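Local coordinates for protein transcriptional regulator (Streptococcus thermophilus LMD-9, PDB 5JUF) that regulates streptococcal competence as an RNPP-family quorum sensor of the ComRS cell-to-cell communication system, probably activating transcription through DNA binding by its helix-turn-helix domain, at residues G43-S48 with L115-L120; D76-M81 with E105-K110; E266-Y271 with A292-D297. All blocks are in the same frame, centred on the assembly; numbering follows the deposited sequence.

Interactions 1 and 2 are neighbours, their centres 14 Å apart on the same side of the chain's centre, whereas interaction 3 lies 47 Å from the first and 41 Å from the second, centre to centre, on the side opposite interaction 1. Along the chain, interaction 2 is nested inside the loop that interaction 1 closes, and interaction 3 follows both. Helices 94-111 and 117-130 are consecutive and tie the first two contacts together, Tyr78 of interaction 2 reaching Glu119 of interaction 1. Interaction 1 joins the helix-turn-helix region to the tetratricopeptide region, interaction 2 packs the latter's first helices, and interaction 3 pairs its last two.

Interaction 1: residues G43-S48 with L115-L120; sequences GESLPS and LPEEEL
Two serine hydroxyls of 43-48 are each gripped by a glutamate from the start of helix 117-130. Ser45 OG donates to Glu117 OE1 at 2.7 Å, meeting the anti lone pair, the one directed away from OE2. Glu117 reaches this point with CG anti to the backbone N (chi1 177°) and the chain extended beyond, which lays its CB and CG alongside the serine. Ser48 OG donates to Glu118 OE2 at 2.5 Å, here on the syn side and 17° out of the carboxylate plane. Glu118 gets there by folding back at chi2 (97°). The other carboxylate oxygen, Glu118 OE1, accepts from a water that also donates to Leu46 O and accepts from Ser48 N, so both oxygens of this group face the loop.

Beside them, Pro116 CB packs on the backbone, 3.5 Å from Ser48 N, and Pro116 CA makes a CA-H...O contact with Leu46 O at 3.3 Å; Leu46 O also takes a weak bond from Glu117 N (3.4 Å). A second water links Leu46 N to Leu115 O.

Ser48 OG also N-caps helix 49-59 through Arg51 N, and Glu117 OE1 has a second partner in Arg39 of helix 34-41. Leu46 turns onto helix 3-17, while Glu117 and Glu118 touch helix 139-152: the contact joins the loop between helices 34-41 and 49-59 of the helix-turn-helix region to the start of a tetratricopeptide-region helix.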
loop_
_atom_site.group_PDB
_atom_site.type_symbol
_atom_site.label_atom_id
_atom_site.label_comp_id
_atom_site.label_asym_id
_atom_site.label_seq_id
_atom_site.Cartn_x
_atom_site.Cartn_y
_atom_site.Cartn_z
ATOM N N GLY A 43 15.629 0.329 -20.608
ATOM C CA GLY A 43 16.212 1.332 -19.740
ATOM C C GLY A 43 15.219 2.253 -19.062
ATOM O O GLY A 43 15.633 3.238 -18.451
ATOM N N GLU A 44 13.920 1.976 -19.156
ATOM C CA GLU A 44 12.921 2.828 -18.510
ATOM C C GLU A 44 12.794 2.536 -17.023
ATOM O O GLU A 44 12.457 3.433 -16.240
ATOM C CB GLU A 44 11.569 2.647 -19.193
ATOM C CG GLU A 44 11.631 3.002 -20.655
ATOM C CD GLU A 44 10.334 2.727 -21.375
ATOM O OE1 GLU A 44 10.308 2.897 -22.617
ATOM O OE2 GLU A 44 9.347 2.347 -20.702
ATOM N N SER A 45 13.052 1.299 -16.621
ATOM C CA SER A 45 12.957 0.892 -15.230
ATOM C C SER A 45 14.239 0.181 -14.831
ATOM O O SER A 45 14.877 -0.500 -15.641
ATOM C CB SER A 45 11.747 -0.040 -14.974
ATOM O OG SER A 45 10.502 0.677 -15.040
ATOM N N LEU A 46 14.603 0.358 -13.597
ATOM C CA LEU A 46 15.672 -0.410 -12.988
ATOM C C LEU A 46 15.089 -1.653 -12.341
ATOM O O LEU A 46 13.991 -1.592 -11.770
ATOM C CB LEU A 46 16.375 0.416 -11.926
ATOM C CG LEU A 46 17.738 -0.017 -11.405
ATOM C CD1 LEU A 46 18.783 0.182 -12.491
ATOM C CD2 LEU A 46 18.056 0.815 -10.192
ATOM N N PRO A 47 15.801 -2.778 -12.413
ATOM C CA PRO A 47 15.341 -3.978 -11.710
ATOM C C PRO A 47 15.654 -3.895 -10.227
ATOM O O PRO A 47 16.727 -3.440 -9.828
ATOM C CB PRO A 47 16.139 -5.105 -12.377
ATOM C CG PRO A 47 17.378 -4.444 -12.876
ATOM C CD PRO A 47 17.022 -3.022 -13.204
ATOM N N SER A 48 14.700 -4.338 -9.414
ATOM C CA SER A 48 14.980 -4.535 -8.003
ATOM C C SER A 48 15.920 -5.724 -7.835
ATOM O O SER A 48 16.126 -6.518 -8.755
ATOM C CB SER A 48 13.691 -4.783 -7.229
ATOM O OG SER A 48 13.051 -5.954 -7.723
ATOM N N LEU A 115 16.293 4.096 -8.064
ATOM C CA LEU A 115 15.201 3.290 -7.511
ATOM C C LEU A 115 14.608 2.341 -8.544
ATOM O O LEU A 115 14.394 2.732 -9.700
ATOM C CB LEU A 115 14.086 4.193 -6.990
ATOM C CG LEU A 115 14.441 5.040 -5.770
ATOM C CD1 LEU A 115 13.295 6.004 -5.443
ATOM C CD2 LEU A 115 14.727 4.114 -4.603
ATOM N N PRO A 116 14.301 1.113 -8.128
ATOM C CA PRO A 116 13.583 0.191 -9.013
ATOM C C PRO A 116 12.125 0.596 -9.162
ATOM O O PRO A 116 11.573 1.380 -8.382
ATOM C CB PRO A 116 13.708 -1.164 -8.304
ATOM C CG PRO A 116 13.824 -0.797 -6.833
ATOM C CD PRO A 116 14.638 0.493 -6.830
ATOM N N GLU A 117 11.499 0.016 -10.186
ATOM C CA GLU A 117 10.119 0.350 -10.534
ATOM C C GLU A 117 9.162 0.191 -9.351
ATOM O O GLU A 117 8.256 1.006 -9.167
ATOM C CB GLU A 117 9.683 -0.545 -11.695
ATOM C CG GLU A 117 8.256 -0.386 -12.148
ATOM C CD GLU A 117 7.958 -1.281 -13.343
ATOM O OE1 GLU A 117 8.611 -1.103 -14.398
ATOM O OE2 GLU A 117 7.098 -2.179 -13.210
ATOM N N GLU A 118 9.341 -0.859 -8.545
ATOM C CA GLU A 118 8.434 -1.091 -7.417
ATOM C C GLU A 118 8.461 0.067 -6.419
ATOM O O GLU A 118 7.419 0.456 -5.870
ATOM C CB GLU A 118 8.799 -2.395 -6.707
ATOM C CG GLU A 118 8.839 -3.621 -7.617
ATOM C CD GLU A 118 10.237 -3.974 -8.099
ATOM O OE1 GLU A 118 10.885 -3.129 -8.754
ATOM O OE2 GLU A 118 10.680 -5.112 -7.829
ATOM N N GLU A 119 9.649 0.611 -6.148
ATOM C CA GLU A 119 9.739 1.703 -5.181
ATOM C C GLU A 119 9.129 2.979 -5.731
ATOM O O GLU A 119 8.418 3.692 -5.020
ATOM C CB GLU A 119 11.198 1.946 -4.784
ATOM C CG GLU A 119 11.795 0.825 -3.961
ATOM C CD GLU A 119 11.135 0.686 -2.592
ATOM O OE1 GLU A 119 10.653 1.707 -2.062
ATOM O OE2 GLU A 119 11.084 -0.443 -2.056
ATOM N N LEU A 120 9.426 3.307 -6.987
ATOM C CA LEU A 120 8.817 4.488 -7.584
ATOM C C LEU A 120 7.296 4.371 -7.596
ATOM O O LEU A 120 6.586 5.349 -7.343
ATOM C CB LEU A 120 9.373 4.701 -8.996
ATOM C CG LEU A 120 10.882 4.983 -9.081
ATOM C CD1 LEU A 120 11.420 4.915 -10.524
ATOM C CD2 LEU A 120 11.201 6.333 -8.475
HETATM O O HOH W 1 13.070 2.039 -11.929
HETATM O O HOH W 2 12.157 -3.653 -10.929
#

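Interaction 2: residues D76-M81 with E105-K110; sequences DEYYEM and EEVYEK
Segments 76-81 and 105-110, on helices 76-86 and 94-111, run antiparallel, their N-to-C directions 163° apart and their axes 10.5 Å from each other at closest approach. The closest CA pair is Met81 with Val107, and these two residues also have the largest interfaces of the contact, each directing its CB toward the facing helix.

Val107 works with both branches. Its CG1 approaches the Tyr78 ring obliquely, 3.4 Å from Tyr78 CD1 and almost as near to CE1, while CG2 meets Met81 at both ends of the side chain, lying 3.6 Å from Met81 CB and equally far from Met81 CE. The methionine can touch it twice because its chain runs out to SD and then bends at chi3 (77°), turning the terminal methyl back over the valine. That methyl also approaches the carboxylate of Glu106, with Met81 CE 3.3 Å from Glu106 OE2, the two side chains crossing at about a right angle.

Farther out, a salt bridge joins the two helices at the exposed side. Lys110 is fully extended, every torsion near 180°, and brings NZ to 3.0 Å from Glu77 OE2. NZ is nearly as close to Glu77 OE1, at 3.1 Å, and to Glu77 CD, so it lies over the face of the carboxylate, and the hydrogen bond within this ion pair is weak. Tyr78, Val107 and Met81 thus form an apolar patch, bordered by Glu106 and the Glu77-Lys110 pair.

Tyr78 continues past the valine onto helix 117-130, where it touches Leu123 and its OH is hydrogen-bonded to Glu119. Glu77 and Met81 also pack on Phe111 at the end of helix 94-111, while Tyr108 turns from the contact toward helix 117-130, which thereby lies against both helices of the pair.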
loop_
_atom_site.group_PDB
_atom_site.type_symbol
_atom_site.label_atom_id
_atom_site.label_comp_id
_atom_site.label_asym_id
_atom_site.label_seq_id
_atom_site.Cartn_x
_atom_site.Cartn_y
_atom_site.Cartn_z
ATOM N N ASP A 76 20.894 3.904 2.195
ATOM C CA ASP A 76 20.015 3.749 3.347
ATOM C C ASP A 76 19.211 5.016 3.606
ATOM O O ASP A 76 18.097 4.947 4.136
ATOM C CB ASP A 76 20.837 3.333 4.565
ATOM C CG ASP A 76 21.390 1.911 4.421
ATOM O OD1 ASP A 76 20.594 0.988 4.120
ATOM O OD2 ASP A 76 22.612 1.710 4.565
ATOM N N GLU A 77 19.741 6.175 3.209
ATOM C CA GLU A 77 18.997 7.418 3.375
ATOM C C GLU A 77 17.662 7.389 2.635
ATOM O O GLU A 77 16.704 8.044 3.064
ATOM C CB GLU A 77 19.835 8.598 2.901
ATOM C CG GLU A 77 19.078 9.903 2.903
ATOM C CD GLU A 77 19.959 11.080 2.581
ATOM O OE1 GLU A 77 19.755 12.153 3.185
ATOM O OE2 GLU A 77 20.861 10.930 1.734
ATOM N N TYR A 78 17.566 6.652 1.530
ATOM C CA TYR A 78 16.266 6.539 0.864
ATOM C C TYR A 78 15.237 5.901 1.781
ATOM O O TYR A 78 14.113 6.400 1.922
ATOM C CB TYR A 78 16.360 5.709 -0.412
ATOM C CG TYR A 78 14.974 5.320 -0.897
ATOM C CD1 TYR A 78 14.119 6.278 -1.425
ATOM C CD2 TYR A 78 14.507 4.013 -0.785
ATOM C CE1 TYR A 78 12.835 5.947 -1.856
ATOM C CE2 TYR A 78 13.229 3.661 -1.216
ATOM C CZ TYR A 78 12.394 4.648 -1.746
ATOM O OH TYR A 78 11.127 4.334 -2.180
ATOM N N TYR A 79 15.596 4.766 2.384
ATOM C CA TYR A 79 14.661 4.051 3.243
ATOM C C TYR A 79 14.350 4.852 4.493
ATOM O O TYR A 79 13.198 4.880 4.944
ATOM C CB TYR A 79 15.227 2.680 3.601
ATOM C CG TYR A 79 15.294 1.737 2.416
ATOM C CD1 TYR A 79 14.132 1.278 1.808
ATOM C CD2 TYR A 79 16.512 1.309 1.908
ATOM C CE1 TYR A 79 14.181 0.424 0.721
ATOM C CE2 TYR A 79 16.572 0.447 0.824
ATOM C CZ TYR A 79 15.405 0.006 0.244
ATOM O OH TYR A 79 15.455 -0.848 -0.816
ATOM N N GLU A 80 15.367 5.515 5.056
ATOM C CA GLU A 80 15.154 6.450 6.163
ATOM C C GLU A 80 14.082 7.483 5.819
ATOM O O GLU A 80 13.141 7.701 6.593
ATOM C CB GLU A 80 16.482 7.132 6.524
ATOM C CG GLU A 80 16.370 8.201 7.603
ATOM C CD GLU A 80 17.712 8.858 7.947
ATOM O OE1 GLU A 80 18.748 8.516 7.324
ATOM O OE2 GLU A 80 17.725 9.718 8.853
ATOM N N MET A 81 14.177 8.102 4.638
ATOM C CA MET A 81 13.198 9.131 4.281
ATOM C C MET A 81 11.838 8.514 3.955
ATOM O O MET A 81 10.796 9.076 4.306
ATOM C CB MET A 81 13.712 9.974 3.110
ATOM C CG MET A 81 14.996 10.769 3.431
ATOM S SD MET A 81 15.828 11.494 1.980
ATOM C CE MET A 81 14.790 12.914 1.618
ATOM N N GLU A 105 7.767 13.943 -3.106
ATOM C CA GLU A 105 8.433 14.430 -4.307
ATOM C C GLU A 105 9.927 14.627 -4.073
ATOM O O GLU A 105 10.734 14.405 -4.982
ATOM C CB GLU A 105 7.791 15.743 -4.761
ATOM C CG GLU A 105 6.327 15.602 -5.155
ATOM C CD GLU A 105 5.598 16.938 -5.192
ATOM O OE1 GLU A 105 6.268 17.993 -5.083
ATOM O OE2 GLU A 105 4.352 16.928 -5.341
ATOM N N GLU A 106 10.303 15.070 -2.867
ATOM C CA GLU A 106 11.713 15.234 -2.517
ATOM C C GLU A 106 12.464 13.915 -2.652
ATOM O O GLU A 106 13.515 13.842 -3.300
ATOM C CB GLU A 106 11.837 15.780 -1.086
ATOM C CG GLU A 106 13.263 15.703 -0.514
ATOM C CD GLU A 106 13.359 15.916 1.004
ATOM O OE1 GLU A 106 12.342 15.768 1.718
ATOM O OE2 GLU A 106 14.475 16.225 1.482
ATOM N N VAL A 107 11.910 12.846 -2.086
ATOM C CA VAL A 107 12.597 11.561 -2.125
ATOM C C VAL A 107 12.593 10.998 -3.537
ATOM O O VAL A 107 13.592 10.429 -3.997
ATOM C CB VAL A 107 11.944 10.592 -1.125
ATOM C CG1 VAL A 107 12.741 9.325 -1.040
ATOM C CG2 VAL A 107 11.869 11.240 0.226
ATOM N N TYR A 108 11.460 11.129 -4.230
ATOM C CA TYR A 108 11.321 10.634 -5.599
ATOM C C TYR A 108 12.383 11.241 -6.509
ATOM O O TYR A 108 13.065 10.525 -7.250
ATOM C CB TYR A 108 9.918 10.971 -6.105
ATOM C CG TYR A 108 9.515 10.377 -7.448
ATOM C CD1 TYR A 108 9.920 10.961 -8.632
ATOM C CD2 TYR A 108 8.689 9.264 -7.516
ATOM C CE1 TYR A 108 9.540 10.447 -9.857
ATOM C CE2 TYR A 108 8.297 8.736 -8.742
ATOM C CZ TYR A 108 8.742 9.334 -9.908
ATOM O OH TYR A 108 8.364 8.826 -11.125
ATOM N N GLU A 109 12.539 12.568 -6.452
ATOM C CA GLU A 109 13.503 13.255 -7.304
ATOM C C GLU A 109 14.939 12.967 -6.875
ATOM O O GLU A 109 15.819 12.772 -7.722
ATOM C CB GLU A 109 13.231 14.763 -7.279
ATOM C CG GLU A 109 11.889 15.149 -7.889
ATOM C CD GLU A 109 11.661 16.655 -7.900
ATOM O OE1 GLU A 109 12.567 17.400 -7.479
ATOM O OE2 GLU A 109 10.573 17.092 -8.331
ATOM N N LYS A 110 15.202 12.952 -5.568
ATOM C CA LYS A 110 16.576 12.752 -5.115
ATOM C C LYS A 110 17.098 11.376 -5.510
ATOM O O LYS A 110 18.282 11.222 -5.827
ATOM C CB LYS A 110 16.671 12.934 -3.604
ATOM C CG LYS A 110 18.109 12.841 -3.095
ATOM C CD LYS A 110 18.190 13.041 -1.604
ATOM C CE LYS A 110 19.646 12.998 -1.151
ATOM N NZ LYS A 110 19.755 13.283 0.294
#

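Interaction 3: residues E266-Y271 with A292-D297; sequences EAAENY and AGKLAD
Tyr271 lays one face of its ring on the helix backbone at Lys294, and its hydroxyl end is held by Asp297. Lys294 CA sits 3.6 Å from the ring centroid and just 5° off the ring normal, which makes this a CH-pi contact centred on the face. Around that point the same face meets Lys294 N, 3.4 Å from Tyr271 CE1, and Lys294 CB, 3.7 Å from Tyr271 CG.

The tyrosine and lysine side chains lie alongside each other, pointing opposite ways. Lys294 leaves with CG anti to the backbone N and stays extended, so its aliphatic part passes the root of the tyrosine and carries CE to 4.3 Å from Ala268 CB. The ammonium then forms a salt bridge with Asp272, one residue beyond Tyr271 on the same helix.

Asp297 is approached quite differently. Its OD2 lies at the edge of the ring, in the ring plane, and accepts from Tyr271 OH at 2.8 Å. The ring and carboxylate planes stand 69° apart, and the hydroxyl arrives from above the carboxylate, well out of its plane. Lys255 of helix 246-260 makes a salt bridge to the same OD2, so two partners fix this oxygen. Gly293 comes close at the hydroxyl end, its O 3.5 Å from Tyr271 OH.

Asp297 is the first residue to depart from helical geometry after helix 284-296, so the tyrosine bonds across to that helix's C-terminal end. The two short segments run 167° apart with axes 10.4 Å from each other, the antiparallel packing of successive helices expected in a tetratricopeptide-like array, here between its last two helices.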
loop_
_atom_site.group_PDB
_atom_site.type_symbol
_atom_site.label_atom_id
_atom_site.label_comp_id
_atom_site.label_asym_id
_atom_site.label_seq_id
_atom_site.Cartn_x
_atom_site.Cartn_y
_atom_site.Cartn_z
ATOM N N GLU A 266 -25.669 0.031 22.111
ATOM C CA GLU A 266 -24.260 -0.338 22.047
ATOM C C GLU A 266 -23.506 0.527 21.049
ATOM O O GLU A 266 -22.297 0.744 21.206
ATOM C CB GLU A 266 -24.114 -1.819 21.690
ATOM C CG GLU A 266 -23.118 -2.562 22.558
ATOM C CD GLU A 266 -23.503 -2.541 24.027
ATOM O OE1 GLU A 266 -24.716 -2.592 24.329
ATOM O OE2 GLU A 266 -22.597 -2.464 24.885
ATOM N N ALA A 267 -24.192 1.014 20.013
ATOM C CA ALA A 267 -23.556 1.964 19.110
ATOM C C ALA A 267 -23.241 3.265 19.834
ATOM O O ALA A 267 -22.136 3.806 19.697
ATOM C CB ALA A 267 -24.448 2.220 17.894
ATOM N N ALA A 268 -24.195 3.773 20.622
ATOM C CA ALA A 268 -23.955 4.993 21.388
ATOM C C ALA A 268 -22.801 4.811 22.363
ATOM O O ALA A 268 -21.964 5.708 22.521
ATOM C CB ALA A 268 -25.222 5.398 22.138
ATOM N N GLU A 269 -22.749 3.653 23.031
ATOM C CA GLU A 269 -21.686 3.383 23.992
ATOM C C GLU A 269 -20.313 3.361 23.323
ATOM O O GLU A 269 -19.331 3.848 23.897
ATOM C CB GLU A 269 -21.959 2.059 24.702
ATOM C CG GLU A 269 -20.926 1.679 25.746
ATOM C CD GLU A 269 -20.775 2.728 26.837
ATOM O OE1 GLU A 269 -19.667 2.837 27.405
ATOM O OE2 GLU A 269 -21.756 3.448 27.128
ATOM N N ASN A 270 -20.219 2.788 22.118
ATOM C CA ASN A 270 -18.939 2.799 21.410
ATOM C C ASN A 270 -18.563 4.205 20.948
ATOM O O ASN A 270 -17.389 4.581 21.003
ATOM C CB ASN A 270 -18.971 1.832 20.227
ATOM C CG ASN A 270 -18.739 0.398 20.655
ATOM O OD1 ASN A 270 -17.611 0.008 20.959
ATOM N ND2 ASN A 270 -19.807 -0.391 20.698
ATOM N N TYR A 271 -19.540 5.002 20.502
ATOM C CA TYR A 271 -19.257 6.412 20.238
ATOM C C TYR A 271 -18.739 7.111 21.495
ATOM O O TYR A 271 -17.774 7.881 21.435
ATOM C CB TYR A 271 -20.505 7.124 19.711
ATOM C CG TYR A 271 -20.564 7.259 18.191
ATOM C CD1 TYR A 271 -19.646 8.051 17.510
ATOM C CD2 TYR A 271 -21.556 6.615 17.449
ATOM C CE1 TYR A 271 -19.693 8.189 16.128
ATOM C CE2 TYR A 271 -21.608 6.743 16.061
ATOM C CZ TYR A 271 -20.678 7.533 15.409
ATOM O OH TYR A 271 -20.725 7.670 14.032
ATOM N N ALA A 292 -19.905 14.968 16.357
ATOM C CA ALA A 292 -20.748 15.220 15.191
ATOM C C ALA A 292 -21.210 13.918 14.548
ATOM O O ALA A 292 -22.372 13.798 14.139
ATOM C CB ALA A 292 -19.993 16.074 14.172
ATOM N N GLY A 293 -20.313 12.935 14.436
ATOM C CA GLY A 293 -20.709 11.656 13.866
ATOM C C GLY A 293 -21.786 10.970 14.685
ATOM O O GLY A 293 -22.771 10.461 14.137
ATOM N N LYS A 294 -21.626 10.970 16.012
ATOM C CA LYS A 294 -22.639 10.376 16.881
ATOM C C LYS A 294 -24.007 11.005 16.645
ATOM O O LYS A 294 -25.017 10.296 16.558
ATOM C CB LYS A 294 -22.237 10.520 18.351
ATOM C CG LYS A 294 -23.222 9.865 19.319
ATOM C CD LYS A 294 -22.913 10.200 20.772
ATOM C CE LYS A 294 -23.860 9.473 21.720
ATOM N NZ LYS A 294 -23.627 9.859 23.157
ATOM N N LEU A 295 -24.061 12.338 16.544
ATOM C CA LEU A 295 -25.345 13.008 16.365
ATOM C C LEU A 295 -25.891 12.766 14.965
ATOM O O LEU A 295 -27.090 12.517 14.798
ATOM C CB LEU A 295 -25.202 14.505 16.645
ATOM C CG LEU A 295 -26.474 15.334 16.849
ATOM C CD1 LEU A 295 -27.129 15.091 18.226
ATOM C CD2 LEU A 295 -26.197 16.823 16.638
ATOM N N ALA A 296 -25.022 12.818 13.950
ATOM C CA ALA A 296 -25.445 12.566 12.576
ATOM C C ALA A 296 -26.012 11.161 12.404
ATOM O O ALA A 296 -26.870 10.941 11.542
ATOM C CB ALA A 296 -24.279 12.784 11.615
ATOM N N ASP A 297 -25.553 10.202 13.200
ATOM C CA ASP A 297 -26.102 8.855 13.179
ATOM C C ASP A 297 -27.336 8.702 14.065
ATOM O O ASP A 297 -27.794 7.574 14.275
ATOM C CB ASP A 297 -25.038 7.840 13.599
ATOM C CG ASP A 297 -24.072 7.506 12.482
ATOM O OD1 ASP A 297 -24.304 7.927 11.326
ATOM O OD2 ASP A 297 -23.079 6.802 12.760
#